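Local atomic coordinates of putative trimethylamine methyltransferase (Rhizobium meliloti, PDB entry 4YYC), a protein that probably transfers methyl groups, as a putative trimethylamine methyltransferase of the MTTB family. Residues A[101-114]-A[298-312]. Numbering follows the deposited sequence. Where two conformers were deposited one is given.
Sequences FPKGLCRELLKTAP and LAGAAFTQLIRKGAP
Cys106 and Ala302 meet where the short helix 105-109 lies against the helical segment 298-307, the axes of these two segments 8.7 Å apart at closest approach and inclined at 47°. Small residues let the backbones approach: CB of Ala302 sits 3.9 Å from CB of Cys106, and CD2 of Leu110 reaches CB of Ala301 at 3.8 Å. At the start of the interface Phe101 brings CZ to the methyl of Ala299, its ring also edge-to-face with Trp87 of helix 81-90. The margins are looser: Arg107 NH2 lies 4.4 Å from Leu298 CD1, and at the other end exposed Lys309 passes Thr112 OG1 with CB and CG before its extended chain leads away. Toward the C-terminal ends of both segments a polar cluster forms round Gln305, with Pro114 on Pro312 beyond it. Bent at chi2 (-58°), Gln305 folds its amide back between the segments: OE1 accepts Thr112 OG1 at 2.7 Å, on a lone pair, and Gly310 N at 2.8 Å, tilted from the carbonyl plane, while NE2 donates nearly in its own plane to Ala311 O and Thr304 OG1. An alanine in place of Gln305 is likely to leave Thr112 OG1 and Gly310 N without their shared acceptor. Helix 286-307 is the crossover of a beta-alpha-beta unit; four hydrogen bonds fix the flip of one buried amide, pinning its exit turn into strand 313-322 to segment 101-114.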
loop_
_atom_site.group_PDB
_atom_site.type_symbol
_atom_site.label_atom_id
_atom_site.label_comp_id
_atom_site.label_asym_id
_atom_site.label_seq_id
_atom_site.Cartn_x
_atom_site.Cartn_y
_atom_site.Cartn_z
ATOM N N PHE A 101 -29.619 -1.492 -24.941
ATOM C CA PHE A 101 -30.383 -1.772 -23.728
ATOM C C PHE A 101 -31.210 -0.556 -23.305
ATOM O O PHE A 101 -30.650 0.520 -23.067
ATOM C CB PHE A 101 -29.433 -2.144 -22.581
ATOM C CG PHE A 101 -28.555 -3.347 -22.873
ATOM C CD1 PHE A 101 -27.364 -3.204 -23.571
ATOM C CD2 PHE A 101 -28.906 -4.608 -22.413
ATOM C CE1 PHE A 101 -26.542 -4.288 -23.814
ATOM C CE2 PHE A 101 -28.089 -5.698 -22.674
ATOM C CZ PHE A 101 -26.919 -5.539 -23.396
ATOM N N PRO A 102 -32.523 -0.741 -23.108
ATOM C CA PRO A 102 -33.302 0.298 -22.464
ATOM C C PRO A 102 -32.739 0.625 -21.108
ATOM O O PRO A 102 -32.173 -0.233 -20.451
ATOM C CB PRO A 102 -34.670 -0.330 -22.288
ATOM C CG PRO A 102 -34.747 -1.439 -23.232
ATOM C CD PRO A 102 -33.361 -1.878 -23.534
ATOM N N LYS A 103 -32.921 1.854 -20.690
ATOM C CA LYS A 103 -32.315 2.289 -19.448
ATOM C C LYS A 103 -32.921 1.550 -18.263
ATOM O O LYS A 103 -34.143 1.445 -18.150
ATOM C CB LYS A 103 -32.388 3.818 -19.307
ATOM C CG LYS A 103 -31.566 4.503 -20.401
ATOM C CD LYS A 103 -30.731 5.682 -19.957
ATOM C CE LYS A 103 -31.140 7.004 -20.539
ATOM N NZ LYS A 103 -30.841 7.112 -22.006
ATOM N N GLY A 104 -32.037 0.989 -17.437
ATOM C CA GLY A 104 -32.415 0.279 -16.241
ATOM C C GLY A 104 -32.603 -1.216 -16.414
ATOM O O GLY A 104 -32.728 -1.916 -15.428
ATOM N N LEU A 105 -32.679 -1.715 -17.650
ATOM C CA LEU A 105 -33.037 -3.112 -17.866
ATOM C C LEU A 105 -32.072 -4.052 -17.181
ATOM O O LEU A 105 -32.474 -4.975 -16.470
ATOM C CB LEU A 105 -33.119 -3.454 -19.375
ATOM C CG LEU A 105 -33.440 -4.911 -19.741
ATOM C CD1 LEU A 105 -34.728 -5.361 -19.093
ATOM C CD2 LEU A 105 -33.451 -5.140 -21.251
ATOM N N CYS A 106 -30.795 -3.841 -17.419
ATOM C CA CYS A 106 -29.776 -4.727 -16.822
ATOM C C CYS A 106 -29.816 -4.695 -15.309
ATOM O O CYS A 106 -29.811 -5.718 -14.657
ATOM C CB CYS A 106 -28.373 -4.377 -17.323
ATOM S SG CYS A 106 -28.128 -4.709 -19.089
ATOM N N ARG A 107 -29.935 -3.503 -14.751
ATOM C CA ARG A 107 -30.000 -3.380 -13.314
ATOM C C ARG A 107 -31.235 -4.101 -12.731
ATOM O O ARG A 107 -31.149 -4.774 -11.706
ATOM C CB ARG A 107 -29.908 -1.882 -12.954
ATOM C CG ARG A 107 -29.544 -1.566 -11.564
ATOM C CD ARG A 107 -29.306 -0.062 -11.401
ATOM N NE ARG A 107 -28.043 0.448 -11.985
ATOM C CZ ARG A 107 -26.863 0.495 -11.362
ATOM N NH1 ARG A 107 -26.724 0.051 -10.120
ATOM N NH2 ARG A 107 -25.813 1.013 -11.985
ATOM N N GLU A 108 -32.391 -3.979 -13.389
ATOM C CA GLU A 108 -33.592 -4.705 -12.972
ATOM C C GLU A 108 -33.427 -6.210 -13.051
ATOM O O GLU A 108 -33.805 -6.928 -12.135
ATOM C CB GLU A 108 -34.804 -4.269 -13.816
ATOM C CG GLU A 108 -36.166 -4.791 -13.336
ATOM C CD GLU A 108 -36.663 -4.170 -12.018
ATOM O OE1 GLU A 108 -36.025 -3.212 -11.482
ATOM O OE2 GLU A 108 -37.720 -4.630 -11.499
ATOM N N LEU A 109 -32.845 -6.692 -14.150
ATOM C CA LEU A 109 -32.598 -8.128 -14.301
ATOM C C LEU A 109 -31.689 -8.648 -13.215
ATOM O O LEU A 109 -31.812 -9.776 -12.789
ATOM C CB LEU A 109 -32.007 -8.426 -15.664
ATOM C CG LEU A 109 -32.968 -8.298 -16.863
ATOM C CD1 LEU A 109 -32.212 -8.266 -18.187
ATOM C CD2 LEU A 109 -34.023 -9.390 -16.826
ATOM N N LEU A 110 -30.761 -7.810 -12.759
ATOM C CA LEU A 110 -29.814 -8.222 -11.721
ATOM C C LEU A 110 -30.398 -8.256 -10.323
ATOM O O LEU A 110 -29.739 -8.733 -9.401
ATOM C CB LEU A 110 -28.592 -7.312 -11.750
ATOM C CG LEU A 110 -27.637 -7.764 -12.866
ATOM C CD1 LEU A 110 -26.594 -6.698 -13.166
ATOM C CD2 LEU A 110 -26.957 -9.082 -12.536
ATOM N N LYS A 111 -31.649 -7.838 -10.161
ATOM C CA LYS A 111 -32.266 -7.956 -8.863
ATOM C C LYS A 111 -32.364 -9.361 -8.322
ATOM O O LYS A 111 -32.438 -9.554 -7.095
ATOM C CB LYS A 111 -33.661 -7.308 -8.868
ATOM C CG LYS A 111 -33.552 -5.816 -8.978
ATOM C CD LYS A 111 -34.933 -5.273 -9.106
ATOM C CE LYS A 111 -35.052 -3.899 -8.520
ATOM N NZ LYS A 111 -36.495 -3.642 -8.371
ATOM N N THR A 112 -32.388 -10.342 -9.204
ATOM C CA THR A 112 -32.374 -11.732 -8.804
ATOM C C THR A 112 -31.008 -12.303 -8.425
ATOM O O THR A 112 -30.942 -13.413 -7.918
ATOM C CB THR A 112 -33.047 -12.622 -9.871
ATOM O OG1 THR A 112 -32.443 -12.396 -11.141
ATOM C CG2 THR A 112 -34.496 -12.349 -9.966
ATOM N N ALA A 113 -29.919 -11.579 -8.684
ATOM C CA ALA A 113 -28.594 -12.111 -8.415
ATOM C C ALA A 113 -28.327 -11.991 -6.907
ATOM O O ALA A 113 -28.699 -10.991 -6.296
ATOM C CB ALA A 113 -27.538 -11.338 -9.219
ATOM N N PRO A 114 -27.715 -13.010 -6.300
ATOM C CA PRO A 114 -27.439 -12.917 -4.845
ATOM C C PRO A 114 -26.339 -11.908 -4.514
ATOM O O PRO A 114 -25.319 -11.854 -5.205
ATOM C CB PRO A 114 -27.015 -14.356 -4.488
ATOM C CG PRO A 114 -26.421 -14.868 -5.784
ATOM C CD PRO A 114 -27.284 -14.300 -6.867
ATOM N N LEU A 298 -22.732 -4.659 -16.371
ATOM C CA LEU A 298 -24.188 -4.713 -16.379
ATOM C C LEU A 298 -24.707 -5.712 -17.428
ATOM O O LEU A 298 -25.590 -6.508 -17.127
ATOM C CB LEU A 298 -24.781 -3.306 -16.602
ATOM C CG LEU A 298 -24.781 -2.365 -15.398
ATOM C CD1 LEU A 298 -25.063 -0.942 -15.818
ATOM C CD2 LEU A 298 -25.798 -2.794 -14.350
ATOM N N ALA A 299 -24.190 -5.644 -18.639
ATOM C CA ALA A 299 -24.674 -6.509 -19.718
ATOM C C ALA A 299 -24.317 -7.973 -19.445
ATOM O O ALA A 299 -25.182 -8.847 -19.534
ATOM C CB ALA A 299 -24.102 -6.037 -21.024
ATOM N N GLY A 300 -23.051 -8.231 -19.119
ATOM C CA GLY A 300 -22.615 -9.602 -18.946
ATOM C C GLY A 300 -23.228 -10.266 -17.725
ATOM O O GLY A 300 -23.598 -11.436 -17.775
ATOM N N ALA A 301 -23.267 -9.537 -16.606
ATOM C CA ALA A 301 -23.880 -10.086 -15.402
ATOM C C ALA A 301 -25.369 -10.286 -15.582
ATOM O O ALA A 301 -25.916 -11.338 -15.189
ATOM C CB ALA A 301 -23.580 -9.228 -14.191
ATOM N N ALA A 302 -26.071 -9.322 -16.208
ATOM C CA ALA A 302 -27.517 -9.515 -16.429
ATOM C C ALA A 302 -27.784 -10.706 -17.317
ATOM O O ALA A 302 -28.777 -11.415 -17.094
ATOM C CB ALA A 302 -28.127 -8.265 -17.043
ATOM N N PHE A 303 -26.900 -10.947 -18.290
ATOM C CA PHE A 303 -27.009 -12.126 -19.134
ATOM C C PHE A 303 -27.105 -13.418 -18.330
ATOM O O PHE A 303 -27.907 -14.323 -18.660
ATOM C CB PHE A 303 -25.834 -12.193 -20.103
ATOM C CG PHE A 303 -25.933 -13.358 -21.068
ATOM C CD1 PHE A 303 -26.930 -13.412 -22.019
ATOM C CD2 PHE A 303 -25.082 -14.419 -20.939
ATOM C CE1 PHE A 303 -27.025 -14.527 -22.880
ATOM C CE2 PHE A 303 -25.140 -15.522 -21.792
ATOM C CZ PHE A 303 -26.104 -15.571 -22.755
ATOM N N THR A 304 -26.342 -13.531 -17.264
ATOM C CA THR A 304 -26.395 -14.766 -16.453
ATOM C C THR A 304 -27.816 -15.027 -15.900
ATOM O O THR A 304 -28.241 -16.175 -15.797
ATOM C CB THR A 304 -25.375 -14.778 -15.297
ATOM O OG1 THR A 304 -25.751 -13.789 -14.322
ATOM C CG2 THR A 304 -23.932 -14.590 -15.818
ATOM N N GLN A 305 -28.547 -13.944 -15.617
ATOM C CA GLN A 305 -29.885 -14.063 -15.039
ATOM C C GLN A 305 -30.893 -14.437 -16.107
ATOM O O GLN A 305 -31.937 -15.001 -15.787
ATOM C CB GLN A 305 -30.305 -12.772 -14.307
ATOM C CG GLN A 305 -29.333 -12.288 -13.231
ATOM C CD GLN A 305 -29.113 -13.328 -12.185
ATOM O OE1 GLN A 305 -30.053 -13.645 -11.402
ATOM N NE2 GLN A 305 -27.910 -13.916 -12.152
ATOM N N LEU A 306 -30.583 -14.123 -17.370
ATOM C CA LEU A 306 -31.408 -14.591 -18.487
ATOM C C LEU A 306 -31.318 -16.085 -18.690
ATOM O O LEU A 306 -32.265 -16.720 -19.217
ATOM C CB LEU A 306 -31.112 -13.830 -19.774
ATOM C CG LEU A 306 -31.369 -12.322 -19.761
ATOM C CD1 LEU A 306 -30.938 -11.761 -21.094
ATOM C CD2 LEU A 306 -32.799 -11.995 -19.476
ATOM N N ILE A 307 -30.177 -16.658 -18.346
ATOM C CA ILE A 307 -29.997 -18.104 -18.370
ATOM C C ILE A 307 -30.675 -18.734 -17.165
ATOM O O ILE A 307 -31.452 -19.664 -17.370
ATOM C CB ILE A 307 -28.515 -18.485 -18.442
ATOM C CG1 ILE A 307 -27.900 -17.966 -19.759
ATOM C CG2 ILE A 307 -28.313 -19.994 -18.261
ATOM C CD1 ILE A 307 -28.327 -18.713 -21.010
ATOM N N ARG A 308 -30.394 -18.272 -15.939
ATOM C CA ARG A 308 -31.095 -18.747 -14.732
ATOM C C ARG A 308 -31.180 -17.648 -13.705
ATOM O O ARG A 308 -30.156 -17.117 -13.231
ATOM C CB ARG A 308 -30.387 -19.932 -14.108
ATOM C CG ARG A 308 -30.608 -21.235 -14.817
ATOM C CD ARG A 308 -32.064 -21.575 -15.064
ATOM N NE ARG A 308 -32.117 -22.856 -15.736
ATOM C CZ ARG A 308 -32.150 -23.055 -17.046
ATOM N NH1 ARG A 308 -32.152 -22.052 -17.898
ATOM N NH2 ARG A 308 -32.221 -24.290 -17.500
ATOM N N LYS A 309 -32.396 -17.256 -13.353
ATOM C CA LYS A 309 -32.602 -16.295 -12.292
ATOM C C LYS A 309 -31.971 -16.841 -11.026
ATOM O O LYS A 309 -32.162 -18.013 -10.681
ATOM C CB LYS A 309 -34.095 -16.063 -12.076
ATOM C CG LYS A 309 -34.728 -15.192 -13.137
ATOM C CD LYS A 309 -36.236 -15.076 -12.965
ATOM C CE LYS A 309 -36.822 -14.335 -14.161
ATOM N NZ LYS A 309 -38.243 -14.002 -13.935
ATOM N N GLY A 310 -31.173 -16.001 -10.365
ATOM C CA GLY A 310 -30.499 -16.400 -9.172
ATOM C C GLY A 310 -29.138 -17.005 -9.379
ATOM O O GLY A 310 -28.429 -17.250 -8.400
ATOM N N ALA A 311 -28.701 -17.197 -10.621
ATOM C CA ALA A 311 -27.352 -17.727 -10.818
ATOM C C ALA A 311 -26.334 -16.783 -10.162
ATOM O O ALA A 311 -26.466 -15.578 -10.316
ATOM C CB ALA A 311 -27.024 -17.858 -12.283
ATOM N N PRO A 312 -25.341 -17.340 -9.443
ATOM C CA PRO A 312 -24.415 -16.418 -8.776
ATOM C C PRO A 312 -23.458 -15.726 -9.754
ATOM O O PRO A 312 -22.927 -16.329 -10.712
ATOM C CB PRO A 312 -23.658 -17.290 -7.764
ATOM C CG PRO A 312 -23.894 -18.668 -8.187
ATOM C CD PRO A 312 -25.112 -18.732 -9.038
#